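PDB 5XTF: 2,3-dihydroxy-2,3-dihydrophenylpropionate dehydrogenase from Pseudomonas sp. MC1, which catalyses the NAD+-dependent oxidation of naphthalene cis-dihydrodiol to 1,2-dihydroxynaphthalene, a step in the breakdown of aromatic hydrocarbons. Local coordinates for residues 98-103 against 151-156; 157-162 against 174-179; 195-200 against 251-256. All blocks are in the same frame, centred on the assembly; numbering follows the deposited sequence.

Contact 1: residues 98-103 against 151-156; sequences LDCFIA and NGSVVM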
loop_
_atom_site.group_PDB
_atom_site.type_symbol
_atom_site.label_atom_id
_atom_site.label_comp_id
_atom_site.label_asym_id
_atom_site.label_seq_id
_atom_site.Cartn_x
_atom_site.Cartn_y
_atom_site.Cartn_z
ATOM N N LEU B 98 14.205 30.452 4.651
ATOM C CA LEU B 98 13.728 29.467 3.688
ATOM C C LEU B 98 12.525 28.767 4.301
ATOM O O LEU B 98 12.627 28.230 5.407
ATOM C CB LEU B 98 14.824 28.458 3.327
ATOM C CG LEU B 98 14.412 27.299 2.402
ATOM C CD1 LEU B 98 14.086 27.787 0.984
ATOM C CD2 LEU B 98 15.491 26.267 2.346
ATOM N N ASP B 99 11.390 28.774 3.596
ATOM C CA ASP B 99 10.196 28.109 4.112
ATOM C C ASP B 99 9.962 26.716 3.541
ATOM O O ASP B 99 9.422 25.862 4.243
ATOM C CB ASP B 99 8.944 28.958 3.856
ATOM C CG ASP B 99 9.005 30.301 4.553
ATOM O OD1 ASP B 99 8.732 30.345 5.774
ATOM O OD2 ASP B 99 9.331 31.314 3.881
ATOM N N CYS B 100 10.327 26.458 2.290
ATOM C CA CYS B 100 10.012 25.185 1.663
ATOM C C CYS B 100 11.156 24.788 0.750
ATOM O O CYS B 100 11.709 25.632 0.043
ATOM C CB CYS B 100 8.702 25.264 0.865
ATOM S SG CYS B 100 8.150 23.666 0.145
ATOM N N PHE B 101 11.533 23.519 0.793
ATOM C CA PHE B 101 12.516 22.965 -0.129
ATOM C C PHE B 101 11.839 21.887 -0.965
ATOM O O PHE B 101 11.253 20.945 -0.412
ATOM C CB PHE B 101 13.727 22.378 0.603
ATOM C CG PHE B 101 14.722 21.726 -0.327
ATOM C CD1 PHE B 101 15.519 22.500 -1.154
ATOM C CD2 PHE B 101 14.853 20.352 -0.387
ATOM C CE1 PHE B 101 16.430 21.924 -2.020
ATOM C CE2 PHE B 101 15.772 19.769 -1.257
ATOM C CZ PHE B 101 16.554 20.560 -2.069
ATOM N N ILE B 102 11.917 22.030 -2.287
ATOM C CA ILE B 102 11.322 21.096 -3.233
ATOM C C ILE B 102 12.461 20.391 -3.944
ATOM O O ILE B 102 13.174 21.002 -4.751
ATOM C CB ILE B 102 10.404 21.788 -4.244
ATOM C CG1 ILE B 102 9.266 22.519 -3.531
ATOM C CG2 ILE B 102 9.873 20.778 -5.246
ATOM C CD1 ILE B 102 8.262 23.132 -4.478
ATOM N N ALA B 103 12.639 19.110 -3.636
ATOM C CA ALA B 103 13.649 18.290 -4.283
ATOM C C ALA B 103 12.970 17.597 -5.451
ATOM O O ALA B 103 12.089 16.755 -5.250
ATOM C CB ALA B 103 14.239 17.290 -3.296
ATOM N N ASN B 151 10.298 26.289 10.792
ATOM C CA ASN B 151 9.462 25.098 10.883
ATOM C C ASN B 151 8.750 24.869 9.555
ATOM O O ASN B 151 7.518 24.863 9.450
ATOM C CB ASN B 151 8.484 25.204 12.056
ATOM C CG ASN B 151 9.188 25.172 13.407
ATOM O OD1 ASN B 151 10.434 25.162 13.509
ATOM N ND2 ASN B 151 8.387 25.172 14.462
ATOM N N GLY B 152 9.562 24.703 8.524
ATOM C CA GLY B 152 9.083 24.692 7.164
ATOM C C GLY B 152 8.739 23.307 6.688
ATOM O O GLY B 152 8.505 22.392 7.480
ATOM N N SER B 153 8.711 23.143 5.367
ATOM C CA SER B 153 8.380 21.831 4.831
ATOM C C SER B 153 9.344 21.420 3.721
ATOM O O SER B 153 10.151 22.211 3.222
ATOM C CB SER B 153 6.924 21.787 4.331
ATOM O OG SER B 153 6.743 22.575 3.175
ATOM N N VAL B 154 9.250 20.137 3.359
ATOM C CA VAL B 154 9.930 19.552 2.214
ATOM C C VAL B 154 8.883 18.925 1.307
ATOM O O VAL B 154 7.928 18.309 1.790
ATOM C CB VAL B 154 10.962 18.495 2.652
ATOM C CG1 VAL B 154 11.615 17.874 1.450
ATOM C CG2 VAL B 154 11.986 19.125 3.541
ATOM N N VAL B 155 9.055 19.079 -0.003
ATOM C CA VAL B 155 8.272 18.337 -0.985
ATOM C C VAL B 155 9.249 17.678 -1.931
ATOM O O VAL B 155 10.113 18.355 -2.498
ATOM C CB VAL B 155 7.293 19.215 -1.778
ATOM C CG1 VAL B 155 6.359 18.328 -2.596
ATOM C CG2 VAL B 155 6.510 20.124 -0.850
ATOM N N MET B 156 9.131 16.362 -2.086
ATOM C CA MET B 156 9.919 15.611 -3.040
ATOM C C MET B 156 9.054 15.210 -4.222
ATOM O O MET B 156 7.854 14.948 -4.084
ATOM C CB MET B 156 10.522 14.357 -2.405
ATOM C CG MET B 156 11.636 14.633 -1.406
ATOM S SD MET B 156 12.097 13.159 -0.469
ATOM C CE MET B 156 11.076 13.311 0.987
#
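Asp-99 and Ser-153 begin a parallel ladder that runs up to Ala-103 and Met-156, pairing two central strands of the Rossmann-type sheet of a short-chain dehydrogenase. Four backbone hydrogen bonds link them: Ser-153 N to Asp-99 O, Phe-101 N to Ser-153 O, Val-155 N to Phe-101 O at 2.9 Å, and Ala-103 N to Val-155 O at 2.9 Å. CA-H...O contacts fill the gaps, such as that of Ile-102 CA to Val-155 O at 3.1 Å. Packing is closest on the face that carries Cys-100, Ile-102, Ser-153 and Val-155. With Cys-100 SG swung anti to its own N (chi1 -175°), the sulfur lies 3.5 Å from Ser-153 OG and 4.0 Å from the CG2 branch of Val-155. Ile-102 CG1 comes alongside Val-155 CB. The face of Phe-101, Val-154, Ala-103 and Met-156 is looser across the pair. The Phe-101 ring meets Val-154 CG1 at its edge, with CD2 4.5 Å from that methyl, and Ala-103 CB touches Met-156 CG at 4.2 Å. The contact stays buried down to Gly-152, whose CA still bears on Asp-99 O; Asn-151, just before it and not touching the other strand, is exposed. Strand 195-201 continues the sheet beyond 153-157, and backbone bonds to Val-25 and Ser-27 join 100-103 to strand 25-28. Helix 248-254 covers Cys-100 and Val-155, while helix 118-150 lies against Ala-103, Val-154 and Met-156 on the other face.

Contact 2: residues 157-162 against 174-179; sequences TASVSS and ASKHAV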
loop_
_atom_site.group_PDB
_atom_site.type_symbol
_atom_site.label_atom_id
_atom_site.label_comp_id
_atom_site.label_asym_id
_atom_site.label_seq_id
_atom_site.Cartn_x
_atom_site.Cartn_y
_atom_site.Cartn_z
ATOM N N THR B 157 9.667 15.169 -5.388
ATOM C CA THR B 157 9.027 14.586 -6.554
ATOM C C THR B 157 9.293 13.079 -6.533
ATOM O O THR B 157 10.446 12.634 -6.627
ATOM C CB THR B 157 9.549 15.237 -7.838
ATOM O OG1 THR B 157 9.165 16.622 -7.877
ATOM C CG2 THR B 157 9.015 14.525 -9.064
ATOM N N ALA B 158 8.229 12.302 -6.351
ATOM C CA ALA B 158 8.277 10.857 -6.517
ATOM C C ALA B 158 7.931 10.555 -7.967
ATOM O O ALA B 158 8.488 11.191 -8.866
ATOM C CB ALA B 158 7.323 10.167 -5.541
ATOM N N SER B 159 6.997 9.635 -8.212
ATOM C CA SER B 159 6.671 9.200 -9.570
ATOM C C SER B 159 5.526 8.187 -9.511
ATOM O O SER B 159 5.275 7.571 -8.468
ATOM C CB SER B 159 7.907 8.588 -10.258
ATOM O OG SER B 159 7.617 8.074 -11.539
ATOM N N VAL B 160 4.830 8.017 -10.641
ATOM C CA VAL B 160 3.892 6.896 -10.728
ATOM C C VAL B 160 4.655 5.589 -10.603
ATOM O O VAL B 160 4.107 4.577 -10.141
ATOM C CB VAL B 160 3.061 6.938 -12.031
ATOM C CG1 VAL B 160 3.939 6.709 -13.244
ATOM C CG2 VAL B 160 1.935 5.896 -11.988
ATOM N N SER B 161 5.932 5.593 -10.994
ATOM C CA SER B 161 6.818 4.452 -10.812
ATOM C C SER B 161 7.088 4.141 -9.347
ATOM O O SER B 161 7.642 3.075 -9.048
ATOM C CB SER B 161 8.141 4.704 -11.536
ATOM O OG SER B 161 7.985 4.643 -12.950
ATOM N N SER B 162 6.727 5.044 -8.430
ATOM C CA SER B 162 6.798 4.727 -7.011
ATOM C C SER B 162 5.725 3.729 -6.577
ATOM O O SER B 162 5.848 3.152 -5.495
ATOM C CB SER B 162 6.659 6.000 -6.176
ATOM O OG SER B 162 7.596 6.984 -6.564
ATOM N N ALA B 174 12.970 1.194 -8.711
ATOM C CA ALA B 174 13.541 1.034 -7.379
ATOM C C ALA B 174 13.910 2.384 -6.776
ATOM O O ALA B 174 13.703 2.613 -5.579
ATOM C CB ALA B 174 14.756 0.110 -7.446
ATOM N N SER B 175 14.444 3.301 -7.585
ATOM C CA SER B 175 14.792 4.612 -7.043
ATOM C C SER B 175 13.540 5.375 -6.628
ATOM O O SER B 175 13.527 6.053 -5.598
ATOM C CB SER B 175 15.603 5.430 -8.050
ATOM O OG SER B 175 14.818 5.902 -9.137
ATOM N N LYS B 176 12.478 5.263 -7.408
ATOM C CA LYS B 176 11.258 5.973 -7.060
ATOM C C LYS B 176 10.556 5.347 -5.865
ATOM O O LYS B 176 9.873 6.053 -5.117
ATOM C CB LYS B 176 10.354 6.039 -8.286
ATOM C CG LYS B 176 10.908 7.054 -9.324
ATOM C CD LYS B 176 11.036 8.462 -8.698
ATOM C CE LYS B 176 11.443 9.508 -9.721
ATOM N NZ LYS B 176 11.481 10.870 -9.099
ATOM N N HIS B 177 10.723 4.037 -5.643
ATOM C CA HIS B 177 10.244 3.463 -4.391
ATOM C C HIS B 177 11.068 3.935 -3.203
ATOM O O HIS B 177 10.523 4.172 -2.119
ATOM C CB HIS B 177 10.241 1.943 -4.472
ATOM C CG HIS B 177 9.030 1.388 -5.143
ATOM N ND1 HIS B 177 8.835 1.466 -6.508
ATOM C CD2 HIS B 177 7.943 0.755 -4.640
ATOM C CE1 HIS B 177 7.681 0.900 -6.814
ATOM N NE2 HIS B 177 7.123 0.459 -5.700
ATOM N N ALA B 178 12.383 4.077 -3.376
ATOM C CA ALA B 178 13.192 4.608 -2.286
ATOM C C ALA B 178 12.703 5.995 -1.854
ATOM O O ALA B 178 12.689 6.305 -0.658
ATOM C CB ALA B 178 14.668 4.632 -2.692
ATOM N N VAL B 179 12.250 6.827 -2.803
ATOM C CA VAL B 179 11.743 8.155 -2.430
ATOM C C VAL B 179 10.529 8.031 -1.507
ATOM O O VAL B 179 10.438 8.728 -0.488
ATOM C CB VAL B 179 11.426 9.007 -3.679
ATOM C CG1 VAL B 179 10.909 10.348 -3.266
ATOM C CG2 VAL B 179 12.685 9.183 -4.550
#
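The turn that leaves strand 153-157 bends through a short 3-10 segment, 160-162, and there meets helix 170-190, with Ser-162 CA 4.5 Å from His-177 CA. This helix carries the Tyr-X-X-X-Lys signature of short-chain dehydrogenases, Tyr-172 to Lys-176, and Lys-176 binds NAD+. The turn is braced from within, since Ser-159 OG accepts from Ser-161 N in an ST turn. Ser-159 OG is also hydrogen-bonded to Tyr-172 OH, which ties the loop to the signature tyrosine. The Lys-176 chain bends at CB-CG (chi2 -58°) and then runs straight past Ser-159, whose CB is pressed 3.5 Å from CG and just as tightly against CD. NZ thereby reaches Ala-158 O at 3.0 Å, from 53° above the carbonyl plane, and makes a weak bond of 3.2 Å to Thr-157 O, which Tyr-136 OH also binds. With an alanine here, Ala-158 O would probably lose its ammonium mate, a gap would be likely to open beside Ser-159 CB, and NAD+ would probably lose a binding residue. Nearer the helix backbone, Ser-162 OG donates to Lys-176 O at 2.9 Å. The neighbouring imidazole is held by ND1 to Ile-173 O and by NE2 to Lys-184 of the second subunit. Ser-162 O sits over one face of that His-177 ring, displaced toward its rim, 3.0 Å from NE2.

Contact 3: residues 195-200 against 251-256; sequences RVNAVS and LLLASR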
loop_
_atom_site.group_PDB
_atom_site.type_symbol
_atom_site.label_atom_id
_atom_site.label_comp_id
_atom_site.label_asym_id
_atom_site.label_seq_id
_atom_site.Cartn_x
_atom_site.Cartn_y
_atom_site.Cartn_z
ATOM N N ARG B 195 7.401 19.427 8.096
ATOM C CA ARG B 195 6.549 18.517 7.342
ATOM C C ARG B 195 7.285 18.012 6.108
ATOM O O ARG B 195 8.050 18.752 5.483
ATOM C CB ARG B 195 5.240 19.193 6.921
ATOM C CG ARG B 195 4.279 19.413 8.061
ATOM C CD ARG B 195 3.048 20.192 7.615
ATOM N NE ARG B 195 3.401 21.400 6.878
ATOM C CZ ARG B 195 3.265 21.537 5.565
ATOM N NH1 ARG B 195 2.773 20.537 4.843
ATOM N NH2 ARG B 195 3.621 22.670 4.971
ATOM N N VAL B 196 7.035 16.754 5.743
ATOM C CA VAL B 196 7.695 16.140 4.594
ATOM C C VAL B 196 6.661 15.359 3.800
ATOM O O VAL B 196 5.982 14.489 4.352
ATOM C CB VAL B 196 8.849 15.202 4.997
ATOM C CG1 VAL B 196 9.654 14.852 3.766
ATOM C CG2 VAL B 196 9.748 15.826 6.059
ATOM N N ASN B 197 6.560 15.645 2.506
ATOM C CA ASN B 197 5.547 15.044 1.654
ATOM C C ASN B 197 6.122 14.856 0.262
ATOM O O ASN B 197 7.273 15.198 -0.011
ATOM C CB ASN B 197 4.288 15.901 1.591
ATOM C CG ASN B 197 3.636 16.066 2.931
ATOM O OD1 ASN B 197 3.049 15.126 3.456
ATOM N ND2 ASN B 197 3.742 17.267 3.505
ATOM N N ALA B 198 5.304 14.308 -0.629
ATOM C CA ALA B 198 5.752 14.056 -1.987
ATOM C C ALA B 198 4.581 14.114 -2.944
ATOM O O ALA B 198 3.429 13.903 -2.569
ATOM C CB ALA B 198 6.444 12.698 -2.124
ATOM N N VAL B 199 4.909 14.394 -4.197
ATOM C CA VAL B 199 3.981 14.346 -5.313
ATOM C C VAL B 199 4.469 13.270 -6.273
ATOM O O VAL B 199 5.659 13.222 -6.590
ATOM C CB VAL B 199 3.900 15.704 -6.032
ATOM C CG1 VAL B 199 2.946 15.620 -7.196
ATOM C CG2 VAL B 199 3.486 16.776 -5.073
ATOM N N SER B 200 3.557 12.416 -6.739
ATOM C CA SER B 200 3.904 11.356 -7.684
ATOM C C SER B 200 3.252 11.628 -9.027
ATOM O O SER B 200 2.140 11.157 -9.286
ATOM C CB SER B 200 3.470 9.992 -7.149
ATOM O OG SER B 200 4.241 9.636 -6.029
ATOM N N LEU B 251 1.786 23.071 -4.531
ATOM C CA LEU B 251 1.374 24.300 -3.862
ATOM C C LEU B 251 0.626 24.004 -2.572
ATOM O O LEU B 251 0.874 24.639 -1.544
ATOM C CB LEU B 251 0.499 25.127 -4.795
ATOM C CG LEU B 251 1.185 25.815 -5.964
ATOM C CD1 LEU B 251 0.093 26.349 -6.886
ATOM C CD2 LEU B 251 2.067 26.952 -5.451
ATOM N N LEU B 252 -0.320 23.056 -2.621
ATOM C CA LEU B 252 -1.019 22.615 -1.418
ATOM C C LEU B 252 -0.037 22.133 -0.352
ATOM O O LEU B 252 -0.137 22.516 0.821
ATOM C CB LEU B 252 -2.001 21.494 -1.778
ATOM C CG LEU B 252 -3.135 20.968 -0.881
ATOM C CD1 LEU B 252 -3.571 19.612 -1.422
ATOM C CD2 LEU B 252 -2.793 20.833 0.589
ATOM N N LEU B 253 0.906 21.266 -0.740
ATOM C CA LEU B 253 1.813 20.657 0.237
ATOM C C LEU B 253 2.796 21.661 0.840
ATOM O O LEU B 253 3.262 21.463 1.969
ATOM C CB LEU B 253 2.580 19.492 -0.400
ATOM C CG LEU B 253 1.799 18.238 -0.810
ATOM C CD1 LEU B 253 2.718 17.257 -1.562
ATOM C CD2 LEU B 253 1.163 17.552 0.383
ATOM N N ALA B 254 3.139 22.723 0.120
ATOM C CA ALA B 254 4.030 23.746 0.670
ATOM C C ALA B 254 3.298 24.822 1.469
ATOM O O ALA B 254 3.914 25.467 2.323
ATOM C CB ALA B 254 4.833 24.411 -0.451
ATOM N N SER B 255 2.016 25.040 1.212
ATOM C CA SER B 255 1.291 26.112 1.875
ATOM C C SER B 255 1.210 25.871 3.380
ATOM O O SER B 255 0.770 24.807 3.834
ATOM C CB SER B 255 -0.104 26.228 1.272
ATOM O OG SER B 255 -1.031 26.653 2.246
ATOM N N ARG B 256 1.655 26.857 4.163
ATOM C CA ARG B 256 1.531 26.732 5.608
ATOM C C ARG B 256 0.091 26.813 6.055
ATOM O O ARG B 256 -0.225 26.373 7.159
ATOM C CB ARG B 256 2.308 27.823 6.318
ATOM C CG ARG B 256 3.787 27.691 6.231
ATOM C CD ARG B 256 4.404 28.957 6.796
ATOM N NE ARG B 256 5.854 28.917 6.683
ATOM C CZ ARG B 256 6.633 28.313 7.565
ATOM N NH1 ARG B 256 6.080 27.711 8.605
ATOM N NH2 ARG B 256 7.947 28.300 7.409
HETATM O O HOH W 1 5.569 19.227 2.295
#
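Arg-195 reaches across to the last turn of helix 248-254 and grips Leu-253 O end-on with two nitrogens, NH1 at 3.1 Å and NH2 at 3.3 Å. A bend at CG-CD (chi3 -50°) turns the guanidinium so that this oxygen lies close to its plane, at the edge between the two donors. NH1 also bonds Ile-262 O, which fixes the rotation of the group, and the side chain packs on Leu-237 of the third subunit. Two residues on, Asn-197 again faces the helix. Its CB rests 3.7 Å from Leu-253 CD2, the two side chains crossing at a slant. Its amide looks mainly elsewhere, OD1 to Thr-265 N and ND2 to Ile-262 O, but ND2 also donates to a water at 2.9 Å, and that water donates in turn to Leu-253 O at 3.2 Å. Ala-198 turns its CB away, yet its carbonyl O lies 3.6 Å from Leu-253 CD1. The same methyl meets Val-199 CG2 at 3.6 Å, so that one forked leucine spans the strand from Asn-197 to Val-199. The contact thus seats helix 248-254 on strand 195-201 of the Rossmann-type sheet, on the face opposite the one where Val-196 and Ala-198 meet helix 170-190. Leu-253 O lies in the last turn of the helix, which ends at Ala-254. Its three donors, two from one guanidinium and one from the water, satisfy a buried carbonyl, and the positive charge of Arg-195 probably interacts favourably with the partial negative charge at the C-terminal end of the helix.

All three contacts are buried; none is a surface contact, although Asn-151, at the start of a segment of contact 1, is exposed. Contacts 1 and 3 share the sheet, strands 153-157 and 195-201 being neighbours joined by Val-154 N to Arg-195 O, and a salt bridge from Arg-256 to Asp-99 ties them again. Contact 2 takes over at the end of strand 153-157, where Thr-157 N meets Ala-103 O and Ala-158 N meets Val-199 O. Chemistry follows place. Regular backbone bonding dominates contact 1 in the sheet centre, leucine packing plus an arginine-carbonyl grip marks the helix-on-sheet contact 3, and polar side chains prevail in contact 2, where the NAD+-binding lysine lies and a second subunit approaches.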